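Local coordinates for protein aminopeptidase (Aneurinibacillus sp. AM-1, PDB 5IB9) that probably removes amino acids from the N-terminus of peptides as a zinc-dependent aminopeptidase of family M28, and here holds the bestatin-type inhibitor BES, at residues N220-G226 / R293-Q299; G226-V232 / I267-E273; L276-Y282 / R345-F351. One frame throughout, in Å; residues are numbered along the deposited sequence.

All three contacts are largely buried and lie in the M28 peptidase part of the chain. Interactions 1 and 2 share Gly226 and strand 222-228, which pairs in parallel with strand 294-300 in the first and with strand 263-269 in the second. Interaction 1 is mostly apolar and backbone-paired, with an arginine at its more exposed end. Interaction 2 runs off the strand ends into loops, where a histidine and a glutamate each bind a zinc ion, with further carboxylates close by. Interaction 3 joins two short helices by hydroxyls and a carboxylate. Its centre is about 9 Å from that of interaction 2, and both touch BES. Gln299 of interaction 1 reaches Ser346 of interaction 3.

Interaction 1: residues N220-G226 / R293-Q299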
loop_
_atom_site.group_PDB
_atom_site.type_symbol
_atom_site.label_atom_id
_atom_site.label_comp_id
_atom_site.label_asym_id
_atom_site.label_seq_id
_atom_site.Cartn_x
_atom_site.Cartn_y
_atom_site.Cartn_z
ATOM N N ASN A 220 15.172 7.141 23.721
ATOM C CA ASN A 220 14.025 6.959 22.816
ATOM C C ASN A 220 14.420 6.623 21.422
ATOM O O ASN A 220 13.513 6.392 20.617
ATOM C CB ASN A 220 13.211 8.313 22.713
ATOM C CG ASN A 220 12.470 8.622 23.984
ATOM O OD1 ASN A 220 12.376 9.808 24.407
ATOM N ND2 ASN A 220 11.965 7.562 24.649
ATOM N N ASP A 221 15.710 6.408 21.167
ATOM C CA ASP A 221 16.134 6.265 19.764
ATOM C C ASP A 221 15.917 4.817 19.281
ATOM O O ASP A 221 15.852 3.855 20.051
ATOM C CB ASP A 221 17.637 6.503 19.631
ATOM C CG ASP A 221 18.085 7.920 20.022
ATOM O OD1 ASP A 221 17.213 8.861 20.081
ATOM O OD2 ASP A 221 19.329 8.135 20.119
ATOM N N ILE A 222 15.714 4.693 17.955
ATOM C CA ILE A 222 15.616 3.398 17.278
ATOM C C ILE A 222 16.652 3.331 16.121
ATOM O O ILE A 222 16.839 4.318 15.427
ATOM C CB ILE A 222 14.216 3.245 16.594
ATOM C CG1 ILE A 222 13.106 3.353 17.690
ATOM C CG2 ILE A 222 14.055 1.864 15.971
ATOM C CD1 ILE A 222 11.685 3.608 16.969
ATOM N N ILE A 223 17.290 2.170 15.972
ATOM C CA ILE A 223 18.126 1.884 14.791
ATOM C C ILE A 223 17.533 0.611 14.155
ATOM O O ILE A 223 17.211 -0.334 14.816
ATOM C CB ILE A 223 19.580 1.611 15.179
ATOM C CG1 ILE A 223 20.120 2.939 15.576
ATOM C CG2 ILE A 223 20.281 1.188 13.903
ATOM C CD1 ILE A 223 21.577 2.885 16.146
ATOM N N ILE A 224 17.403 0.662 12.808
ATOM C CA ILE A 224 16.984 -0.513 11.934
ATOM C C ILE A 224 18.192 -1.046 11.228
ATOM O O ILE A 224 19.037 -0.261 10.705
ATOM C CB ILE A 224 15.927 -0.072 10.961
ATOM C CG1 ILE A 224 14.674 0.458 11.725
ATOM C CG2 ILE A 224 15.527 -1.207 10.111
ATOM C CD1 ILE A 224 13.595 1.057 10.795
ATOM N N ILE A 225 18.357 -2.381 11.346
ATOM C CA ILE A 225 19.425 -3.100 10.516
ATOM C C ILE A 225 18.627 -4.007 9.645
ATOM O O ILE A 225 17.910 -4.896 10.168
ATOM C CB ILE A 225 20.363 -3.859 11.453
ATOM C CG1 ILE A 225 21.044 -2.953 12.538
ATOM C CG2 ILE A 225 21.452 -4.571 10.647
ATOM C CD1 ILE A 225 20.198 -2.851 13.855
ATOM N N GLY A 226 18.797 -3.843 8.351
ATOM C CA GLY A 226 17.960 -4.600 7.376
ATOM C C GLY A 226 18.816 -5.365 6.326
ATOM O O GLY A 226 19.986 -5.057 6.083
ATOM N N ARG A 293 11.890 9.021 15.748
ATOM C CA ARG A 293 12.864 8.498 16.724
ATOM C C ARG A 293 13.866 7.587 16.030
ATOM O O ARG A 293 14.811 7.125 16.716
ATOM C CB ARG A 293 12.131 7.662 17.803
ATOM C CG ARG A 293 11.338 8.586 18.628
ATOM C CD ARG A 293 10.728 7.926 19.699
ATOM N NE ARG A 293 9.819 6.830 19.448
ATOM C CZ ARG A 293 9.979 5.544 19.802
ATOM N NH1 ARG A 293 11.092 5.125 20.335
ATOM N NH2 ARG A 293 8.967 4.657 19.659
ATOM N N THR A 294 13.702 7.260 14.733
ATOM C CA THR A 294 14.659 6.331 14.091
ATOM C C THR A 294 15.853 7.128 13.589
ATOM O O THR A 294 15.797 7.945 12.639
ATOM C CB THR A 294 13.916 5.652 12.920
ATOM O OG1 THR A 294 12.886 4.829 13.415
ATOM C CG2 THR A 294 14.970 4.626 12.285
ATOM N N ILE A 295 16.962 6.918 14.308
ATOM C CA ILE A 295 18.162 7.680 14.056
ATOM C C ILE A 295 19.038 7.161 12.935
ATOM O O ILE A 295 19.890 7.882 12.426
ATOM C CB ILE A 295 19.023 7.887 15.306
ATOM C CG1 ILE A 295 19.512 6.542 15.764
ATOM C CG2 ILE A 295 18.201 8.648 16.492
ATOM C CD1 ILE A 295 20.570 6.729 17.005
ATOM N N GLY A 296 18.730 5.949 12.493
ATOM C CA GLY A 296 19.490 5.429 11.368
ATOM C C GLY A 296 18.933 4.064 10.921
ATOM O O GLY A 296 18.431 3.276 11.748
ATOM N N MET A 297 19.080 3.809 9.635
ATOM C CA MET A 297 18.720 2.527 9.068
ATOM C C MET A 297 19.935 2.097 8.244
ATOM O O MET A 297 20.419 2.805 7.342
ATOM C CB MET A 297 17.434 2.598 8.167
ATOM C CG MET A 297 16.927 1.217 7.613
ATOM S SD MET A 297 17.775 0.818 6.108
ATOM C CE MET A 297 17.153 -0.861 5.957
ATOM N N PHE A 298 20.485 0.939 8.637
ATOM C CA PHE A 298 21.651 0.252 7.983
ATOM C C PHE A 298 21.129 -0.847 7.120
ATOM O O PHE A 298 20.551 -1.784 7.612
ATOM C CB PHE A 298 22.591 -0.323 9.017
ATOM C CG PHE A 298 23.254 0.692 9.917
ATOM C CD1 PHE A 298 24.673 0.862 9.803
ATOM C CD2 PHE A 298 22.564 1.436 10.880
ATOM C CE1 PHE A 298 25.315 1.760 10.627
ATOM C CE2 PHE A 298 23.243 2.357 11.711
ATOM C CZ PHE A 298 24.602 2.512 11.594
ATOM N N GLN A 299 21.290 -0.763 5.807
ATOM C CA GLN A 299 20.907 -1.819 4.865
ATOM C C GLN A 299 22.090 -2.667 4.387
ATOM O O GLN A 299 23.124 -2.092 4.011
ATOM C CB GLN A 299 20.206 -1.198 3.656
ATOM C CG GLN A 299 19.922 -2.236 2.544
ATOM C CD GLN A 299 18.804 -3.255 2.906
ATOM O OE1 GLN A 299 18.209 -3.196 3.941
ATOM N NE2 GLN A 299 18.458 -4.141 1.991
#
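Arg293 sends CG anti to its own carbonyl carbon and bends at CG-CD (chi3 -59°), which turns its guanidinium back to the carbonyl of Asn220. NH1 donates to Asn220 O at 2.7 Å, with an N-H...O angle of 160°. The acceptor lies close to the guanidinium plane. CD1 of Ile222 sits over one face of the same group, toward the rim. NE forms a salt bridge with Asp289. With an alanine in its place, Asn220 O would probably lose this donor, Ile222 CD1 its flat cover and Asp289 its ionic partner.

Ile295 has CG1 between its backbone N and carbonyl carbon (chi1 64°). This places CG1 3.7 Å from CG1 of Ile223, while CG2 and CD1 lie against the carboxylate of Asp221. On the face that bears Ile223, its CG2 meets CD2 of Phe298 at 3.8 Å. Helix 382-400 packs on both Ile223 and Phe298. On the other face, CG of Met297 packs on CB of Ile224 at 3.7 Å, and Phe351 adjoins both residues.

The backbones run parallel. Ile222 N bonds to Arg293 O, and Ile222 O receives Ile295 N. An extra residue is taken up around Ile295 and Gly296, as in a beta bulge, before regular pairing resumes at Ile224 and Met297. Ile224 is held by both its N and its O, giving N to Gly296 O and taking Phe298 N on O at 2.8 Å. Gly226 N closes the series on Phe298 O. The arrangement is a pair of neighbouring parallel strands in the central sheet of the M28 peptidase fold, leading toward the zinc site.

Interaction 2: residues G226-V232 / I267-E273. With ZN (zinc ion), chain C; ZN (zinc ion), chain B; BES (2-(3-amino-2-hydroxy-4-phenyl-butyrylamino)-4-methyl-pentanoic acid), chain H.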
loop_
_atom_site.group_PDB
_atom_site.type_symbol
_atom_site.label_atom_id
_atom_site.label_comp_id
_atom_site.label_asym_id
_atom_site.label_seq_id
_atom_site.Cartn_x
_atom_site.Cartn_y
_atom_site.Cartn_z
ATOM N N GLY A 226 18.797 -3.843 8.351
ATOM C CA GLY A 226 17.960 -4.600 7.376
ATOM C C GLY A 226 18.816 -5.365 6.326
ATOM O O GLY A 226 19.986 -5.057 6.083
ATOM N N SER A 227 18.111 -6.277 5.676
ATOM C CA SER A 227 18.605 -7.058 4.508
ATOM C C SER A 227 17.369 -7.581 3.868
ATOM O O SER A 227 16.257 -7.425 4.385
ATOM C CB SER A 227 19.577 -8.200 4.941
ATOM O OG SER A 227 18.903 -8.963 5.979
ATOM N N HIS A 228 17.498 -8.217 2.704
ATOM C CA HIS A 228 16.336 -8.875 2.054
ATOM C C HIS A 228 16.574 -10.365 1.859
ATOM O O HIS A 228 17.720 -10.794 1.612
ATOM C CB HIS A 228 15.945 -8.193 0.680
ATOM C CG HIS A 228 16.971 -8.328 -0.440
ATOM N ND1 HIS A 228 16.872 -9.345 -1.402
ATOM C CD2 HIS A 228 17.937 -7.491 -0.823
ATOM C CE1 HIS A 228 17.867 -9.126 -2.298
ATOM N NE2 HIS A 228 18.526 -8.037 -1.950
ATOM N N HIS A 229 15.494 -11.113 2.028
ATOM C CA HIS A 229 15.614 -12.588 1.983
ATOM C C HIS A 229 15.173 -13.282 0.720
ATOM O O HIS A 229 15.327 -14.470 0.665
ATOM C CB HIS A 229 14.932 -13.230 3.236
ATOM C CG HIS A 229 13.516 -12.776 3.472
ATOM N ND1 HIS A 229 12.433 -12.835 2.626
ATOM C CD2 HIS A 229 13.087 -12.168 4.608
ATOM C CE1 HIS A 229 11.361 -12.275 3.239
ATOM N NE2 HIS A 229 11.767 -11.909 4.457
ATOM N N ASP A 230 14.743 -12.491 -0.252
ATOM C CA ASP A 230 14.415 -13.079 -1.580
ATOM C C ASP A 230 15.598 -12.899 -2.537
ATOM O O ASP A 230 16.507 -12.073 -2.316
ATOM C CB ASP A 230 13.208 -12.380 -2.183
ATOM C CG ASP A 230 13.398 -10.909 -2.487
ATOM O OD1 ASP A 230 13.949 -10.118 -1.647
ATOM O OD2 ASP A 230 13.010 -10.500 -3.603
ATOM N N SER A 231 15.528 -13.770 -3.577
ATOM C CA SER A 231 16.543 -13.617 -4.656
ATOM C C SER A 231 15.837 -13.673 -5.989
ATOM O O SER A 231 14.654 -13.912 -6.049
ATOM C CB SER A 231 17.634 -14.707 -4.566
ATOM O OG SER A 231 17.065 -15.972 -4.893
ATOM N N VAL A 232 16.560 -13.287 -7.046
ATOM C CA VAL A 232 15.893 -13.369 -8.397
ATOM C C VAL A 232 15.778 -14.815 -8.901
ATOM O O VAL A 232 16.474 -15.721 -8.419
ATOM C CB VAL A 232 16.682 -12.525 -9.424
ATOM C CG1 VAL A 232 16.663 -11.027 -8.976
ATOM C CG2 VAL A 232 18.101 -13.041 -9.705
ATOM N N ILE A 267 15.713 -6.640 10.648
ATOM C CA ILE A 267 14.608 -6.948 9.773
ATOM C C ILE A 267 15.135 -7.621 8.489
ATOM O O ILE A 267 16.139 -7.149 7.896
ATOM C CB ILE A 267 13.790 -5.653 9.361
ATOM C CG1 ILE A 267 13.405 -4.892 10.604
ATOM C CG2 ILE A 267 12.597 -6.091 8.488
ATOM C CD1 ILE A 267 12.609 -3.627 10.232
ATOM N N THR A 268 14.431 -8.701 8.090
ATOM C CA THR A 268 14.692 -9.167 6.726
ATOM C C THR A 268 13.464 -8.926 5.906
ATOM O O THR A 268 12.344 -9.253 6.277
ATOM C CB THR A 268 15.164 -10.685 6.701
ATOM O OG1 THR A 268 14.119 -11.564 7.149
ATOM C CG2 THR A 268 16.381 -10.760 7.573
ATOM N N PHE A 269 13.667 -8.274 4.743
ATOM C CA PHE A 269 12.520 -7.844 3.921
ATOM C C PHE A 269 12.220 -8.813 2.808
ATOM O O PHE A 269 13.155 -9.355 2.215
ATOM C CB PHE A 269 12.830 -6.507 3.312
ATOM C CG PHE A 269 13.121 -5.388 4.255
ATOM C CD1 PHE A 269 12.080 -4.829 5.046
ATOM C CD2 PHE A 269 14.376 -4.849 4.399
ATOM C CE1 PHE A 269 12.332 -3.778 5.944
ATOM C CE2 PHE A 269 14.644 -3.787 5.283
ATOM C CZ PHE A 269 13.620 -3.275 6.034
ATOM N N GLY A 270 10.931 -8.974 2.500
ATOM C CA GLY A 270 10.568 -9.793 1.328
ATOM C C GLY A 270 10.429 -8.927 0.100
ATOM O O GLY A 270 10.332 -7.712 0.148
ATOM N N ALA A 271 10.434 -9.616 -1.051
ATOM C CA ALA A 271 10.063 -8.977 -2.353
ATOM C C ALA A 271 10.874 -7.797 -2.632
ATOM O O ALA A 271 10.433 -6.844 -3.231
ATOM C CB ALA A 271 8.506 -8.734 -2.448
ATOM N N GLU A 272 12.142 -7.740 -2.233
ATOM C CA GLU A 272 13.063 -6.663 -2.583
ATOM C C GLU A 272 13.270 -6.603 -4.113
ATOM O O GLU A 272 13.284 -5.496 -4.679
ATOM C CB GLU A 272 14.396 -6.752 -1.803
ATOM C CG GLU A 272 15.297 -5.523 -1.991
ATOM C CD GLU A 272 16.272 -5.681 -3.182
ATOM O OE1 GLU A 272 16.342 -6.760 -3.825
ATOM O OE2 GLU A 272 16.908 -4.626 -3.397
ATOM N N GLU A 273 13.389 -7.792 -4.683
ATOM C CA GLU A 273 13.813 -7.820 -6.116
ATOM C C GLU A 273 12.650 -7.414 -7.006
ATOM O O GLU A 273 12.905 -7.076 -8.194
ATOM C CB GLU A 273 14.253 -9.220 -6.418
ATOM C CG GLU A 273 15.532 -9.777 -5.684
ATOM C CD GLU A 273 16.850 -9.086 -6.087
ATOM O OE1 GLU A 273 16.782 -8.079 -6.862
ATOM O OE2 GLU A 273 17.943 -9.578 -5.540
HETATM ZN ZN ZN C . 20.078 -7.372 -3.073
HETATM ZN ZN ZN B . 19.312 -8.233 -6.413
HETATM N N2 BES H . 21.531 -5.748 -4.433
HETATM C C1 BES H . 20.759 -5.231 -5.563
HETATM C C6 BES H . 21.090 -3.750 -5.728
HETATM C C7 BES H . 22.478 -3.368 -6.233
HETATM C C8 BES H . 23.163 -4.100 -7.234
HETATM C C12 BES H . 23.074 -2.207 -5.692
HETATM C C9 BES H . 24.429 -3.660 -7.675
HETATM C C11 BES H . 24.353 -1.768 -6.133
HETATM C C10 BES H . 25.022 -2.508 -7.121
HETATM C C2 BES H . 19.261 -5.446 -5.316
HETATM O O2 BES H . 19.245 -6.801 -4.872
HETATM C C3 BES H . 18.615 -5.326 -6.654
HETATM O O3 BES H . 18.885 -6.175 -7.497
HETATM N N1 BES H . 17.883 -4.289 -6.870
HETATM C C4 BES H . 17.297 -4.091 -8.199
HETATM C C13 BES H . 16.518 -2.796 -8.049
HETATM C C14 BES H . 15.365 -2.863 -7.042
HETATM C C15 BES H . 14.674 -1.512 -7.173
HETATM C C16 BES H . 14.405 -4.039 -7.236
HETATM C C5 BES H . 18.329 -3.795 -9.280
HETATM O O1 BES H . 17.995 -3.933 -10.493
HETATM O O4 BES H . 19.481 -3.409 -9.011
HETATM O O HOH W 1 19.173 -12.133 -6.090
#
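The His228 ring carries the carboxylate of Glu272 on one face, the two planes stacked 14° apart, and has Asp230 C at its edge. Glu272 OE1 is 3.1 Å from His228 NE2, which gives its lone pair to zinc and has no proton to offer, so this is a stack, not a hydrogen bond. Glu272 gets there with CG anti to its backbone N (chi1 -171°).

Ser227 N bonds to Ile267 O, Phe269 N to Ser227 O and His229 N to Phe269 O, joining the parallel strands of a beta-alpha-beta unit (222-228, 238-256, 263-269). Asp230 grips the loop after strand 263-269 with both oxygens. OD2 takes Glu273 N at 2.9 Å on its syn lone pair, and OD1 takes Glu272 N from above the carboxylate plane. His228 ND1 gives weak bonds to OD1 and O of Asp230, which help position this zinc ligand.

His228 NE2 binds one zinc at 2.0 Å. Glu273 holds the other with OE2 at 2.1 Å and OE1 at 2.6 Å. Asp240 bridges the two metals, with Asp301 and His371 completing the protein ligands. BES O2 binds both zincs, 2.1 Å from each, consistent with a hydroxyl in the bridging position of a co-catalytic dizinc centre.

Interaction 3: residues L276-Y282 / R345-F351; sequences LIGSKKY and RSDHESF. With BES (2-(3-amino-2-hydroxy-4-phenyl-butyrylamino)-4-methyl-pentanoic acid), chain H.
Ser279 OG donates to Asp347 OD1 at 2.6 Å, meeting it on the anti side and 20° out of the carboxylate plane. Ser350 OG lies 2.7 Å from Ser279 OG, so that hydroxyl sits between an acid and a second hydroxyl. Ser279 OG stands between its backbone N and carbonyl carbon (chi1 56°), which points it across to Asp347 and Ser350. A water links Ser279 N to Asp347 OD1 as well, accepting from the first and donating to the second. The other oxygen of Asp347 takes a weak bond from Gln299.

Arg345 faces the inhibitor. NE and NH2 both donate to BES O4, NE at 2.8 Å, and Arg345 O accepts from BES N1. BES C8, of the phenyl ring, lies over one face of the guanidinium.

Leu276, the N-cap residue of helix 277-283, packs next to the serine pair. Its CD1 lies 3.4 Å from Ser346 O and 3.7 Å from CB of Glu349. CD2 comes 4.0 Å from C15 of BES. Farther along, Tyr282 and Phe351 meet at their ring edges, CD2 to CZ at 3.8 Å. Two short helices thus meet beside the BES pocket of this M28-type aminopeptidase, with Leu276 and Arg345 in its wall.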
loop_
_atom_site.group_PDB
_atom_site.type_symbol
_atom_site.label_atom_id
_atom_site.label_comp_id
_atom_site.label_asym_id
_atom_site.label_seq_id
_atom_site.Cartn_x
_atom_site.Cartn_y
_atom_site.Cartn_z
ATOM N N LEU A 276 11.367 -3.401 -4.053
ATOM C CA LEU A 276 11.427 -2.966 -2.636
ATOM C C LEU A 276 10.106 -3.167 -1.953
ATOM O O LEU A 276 9.763 -2.318 -1.123
ATOM C CB LEU A 276 11.995 -1.513 -2.480
ATOM C CG LEU A 276 13.188 -1.204 -3.392
ATOM C CD1 LEU A 276 13.573 0.247 -3.066
ATOM C CD2 LEU A 276 14.359 -2.132 -3.238
ATOM N N ILE A 277 9.253 -4.115 -2.364
ATOM C CA ILE A 277 7.872 -4.185 -1.854
ATOM C C ILE A 277 7.866 -4.356 -0.356
ATOM O O ILE A 277 7.101 -3.664 0.366
ATOM C CB ILE A 277 7.048 -5.226 -2.604
ATOM C CG1 ILE A 277 7.153 -4.790 -4.095
ATOM C CG2 ILE A 277 5.562 -5.020 -2.136
ATOM C CD1 ILE A 277 6.355 -5.742 -4.976
ATOM N N GLY A 278 8.649 -5.271 0.126
ATOM C CA GLY A 278 8.550 -5.530 1.605
ATOM C C GLY A 278 9.044 -4.391 2.397
ATOM O O GLY A 278 8.347 -4.041 3.402
ATOM N N SER A 279 10.144 -3.699 2.064
ATOM C CA SER A 279 10.475 -2.531 2.868
ATOM C C SER A 279 9.543 -1.368 2.739
ATOM O O SER A 279 9.333 -0.626 3.688
ATOM C CB SER A 279 11.899 -2.085 2.617
ATOM O OG SER A 279 12.127 -1.815 1.219
ATOM N N LYS A 280 8.925 -1.192 1.567
ATOM C CA LYS A 280 7.860 -0.155 1.448
ATOM C C LYS A 280 6.714 -0.534 2.389
ATOM O O LYS A 280 6.158 0.390 3.046
ATOM C CB LYS A 280 7.310 -0.180 0.002
ATOM C CG LYS A 280 8.255 0.607 -0.932
ATOM C CD LYS A 280 7.744 0.437 -2.410
ATOM C CE LYS A 280 8.749 1.149 -3.358
ATOM N NZ LYS A 280 8.349 0.916 -4.819
ATOM N N LYS A 281 6.324 -1.812 2.463
ATOM C CA LYS A 281 5.233 -2.212 3.367
ATOM C C LYS A 281 5.691 -2.061 4.772
ATOM O O LYS A 281 4.856 -1.701 5.604
ATOM C CB LYS A 281 4.751 -3.646 3.085
ATOM C CG LYS A 281 4.156 -3.826 1.690
ATOM C CD LYS A 281 2.715 -3.296 1.589
ATOM C CE LYS A 281 2.257 -3.636 0.122
ATOM N NZ LYS A 281 0.964 -2.943 -0.162
ATOM N N TYR A 282 6.936 -2.308 5.127
ATOM C CA TYR A 282 7.317 -2.129 6.536
ATOM C C TYR A 282 7.376 -0.617 6.914
ATOM O O TYR A 282 6.865 -0.207 7.938
ATOM C CB TYR A 282 8.657 -2.802 6.826
ATOM C CG TYR A 282 9.017 -2.601 8.296
ATOM C CD1 TYR A 282 8.391 -3.396 9.297
ATOM C CD2 TYR A 282 9.910 -1.618 8.680
ATOM C CE1 TYR A 282 8.602 -3.119 10.605
ATOM C CE2 TYR A 282 10.133 -1.306 9.977
ATOM C CZ TYR A 282 9.481 -2.114 10.904
ATOM O OH TYR A 282 9.682 -1.840 12.295
ATOM N N ARG A 345 18.442 1.365 -5.223
ATOM C CA ARG A 345 18.343 -0.019 -5.696
ATOM C C ARG A 345 18.314 -1.044 -4.563
ATOM O O ARG A 345 18.665 -2.238 -4.784
ATOM C CB ARG A 345 19.482 -0.442 -6.684
ATOM C CG ARG A 345 19.613 0.464 -7.925
ATOM C CD ARG A 345 20.983 0.193 -8.693
ATOM N NE ARG A 345 21.082 -1.180 -9.190
ATOM C CZ ARG A 345 22.122 -1.674 -9.855
ATOM N NH1 ARG A 345 23.156 -0.893 -10.160
ATOM N NH2 ARG A 345 22.118 -2.946 -10.241
ATOM N N SER A 346 18.028 -0.584 -3.319
ATOM C CA SER A 346 17.906 -1.595 -2.177
ATOM C C SER A 346 17.009 -0.921 -1.142
ATOM O O SER A 346 16.540 0.174 -1.326
ATOM C CB SER A 346 19.273 -2.017 -1.634
ATOM O OG SER A 346 19.132 -3.200 -0.858
ATOM N N ASP A 347 16.741 -1.656 -0.081
ATOM C CA ASP A 347 15.696 -1.268 0.898
ATOM C C ASP A 347 15.986 0.016 1.678
ATOM O O ASP A 347 15.011 0.590 2.187
ATOM C CB ASP A 347 15.460 -2.428 1.882
ATOM C CG ASP A 347 14.956 -3.689 1.157
ATOM O OD1 ASP A 347 13.896 -3.607 0.501
ATOM O OD2 ASP A 347 15.703 -4.713 1.227
ATOM N N HIS A 348 17.216 0.535 1.637
ATOM C CA HIS A 348 17.456 1.846 2.281
ATOM C C HIS A 348 16.616 2.929 1.627
ATOM O O HIS A 348 16.271 3.906 2.296
ATOM C CB HIS A 348 18.924 2.217 2.304
ATOM C CG HIS A 348 19.538 2.280 0.936
ATOM N ND1 HIS A 348 19.490 1.235 0.013
ATOM C CD2 HIS A 348 20.260 3.277 0.387
ATOM C CE1 HIS A 348 20.135 1.648 -1.097
ATOM N NE2 HIS A 348 20.632 2.869 -0.869
ATOM N N GLU A 349 16.263 2.778 0.348
ATOM C CA GLU A 349 15.407 3.783 -0.340
ATOM C C GLU A 349 14.054 3.932 0.312
ATOM O O GLU A 349 13.448 5.004 0.232
ATOM C CB GLU A 349 15.226 3.319 -1.755
ATOM C CG GLU A 349 14.678 4.436 -2.700
ATOM C CD GLU A 349 14.856 3.994 -4.161
ATOM O OE1 GLU A 349 15.976 3.625 -4.628
ATOM O OE2 GLU A 349 13.862 3.983 -4.839
ATOM N N SER A 350 13.569 2.883 0.967
ATOM C CA SER A 350 12.256 2.986 1.639
ATOM C C SER A 350 12.224 3.814 2.887
ATOM O O SER A 350 11.177 4.355 3.261
ATOM C CB SER A 350 11.781 1.541 1.887
ATOM O OG SER A 350 11.702 0.834 0.620
ATOM N N PHE A 351 13.401 3.859 3.499
ATOM C CA PHE A 351 13.547 4.643 4.762
ATOM C C PHE A 351 14.002 6.041 4.400
ATOM O O PHE A 351 13.525 6.979 5.054
ATOM C CB PHE A 351 14.461 3.870 5.739
ATOM C CG PHE A 351 13.878 2.552 6.072
ATOM C CD1 PHE A 351 12.846 2.466 7.023
ATOM C CD2 PHE A 351 14.158 1.410 5.308
ATOM C CE1 PHE A 351 12.159 1.245 7.250
ATOM C CE2 PHE A 351 13.505 0.192 5.549
ATOM C CZ PHE A 351 12.492 0.119 6.539
HETATM N N2 BES H . 21.531 -5.748 -4.433
HETATM C C1 BES H . 20.759 -5.231 -5.563
HETATM C C6 BES H . 21.090 -3.750 -5.728
HETATM C C7 BES H . 22.478 -3.368 -6.233
HETATM C C8 BES H . 23.163 -4.100 -7.234
HETATM C C12 BES H . 23.074 -2.207 -5.692
HETATM C C9 BES H . 24.429 -3.660 -7.675
HETATM C C11 BES H . 24.353 -1.768 -6.133
HETATM C C10 BES H . 25.022 -2.508 -7.121
HETATM C C2 BES H . 19.261 -5.446 -5.316
HETATM O O2 BES H . 19.245 -6.801 -4.872
HETATM C C3 BES H . 18.615 -5.326 -6.654
HETATM O O3 BES H . 18.885 -6.175 -7.497
HETATM N N1 BES H . 17.883 -4.289 -6.870
HETATM C C4 BES H . 17.297 -4.091 -8.199
HETATM C C13 BES H . 16.518 -2.796 -8.049
HETATM C C14 BES H . 15.365 -2.863 -7.042
HETATM C C15 BES H . 14.674 -1.512 -7.173
HETATM C C16 BES H . 14.405 -4.039 -7.236
HETATM C C5 BES H . 18.329 -3.795 -9.280
HETATM O O1 BES H . 17.995 -3.933 -10.493
HETATM O O4 BES H . 19.481 -3.409 -9.011
HETATM O O HOH W 2 11.694 -5.110 0.041
#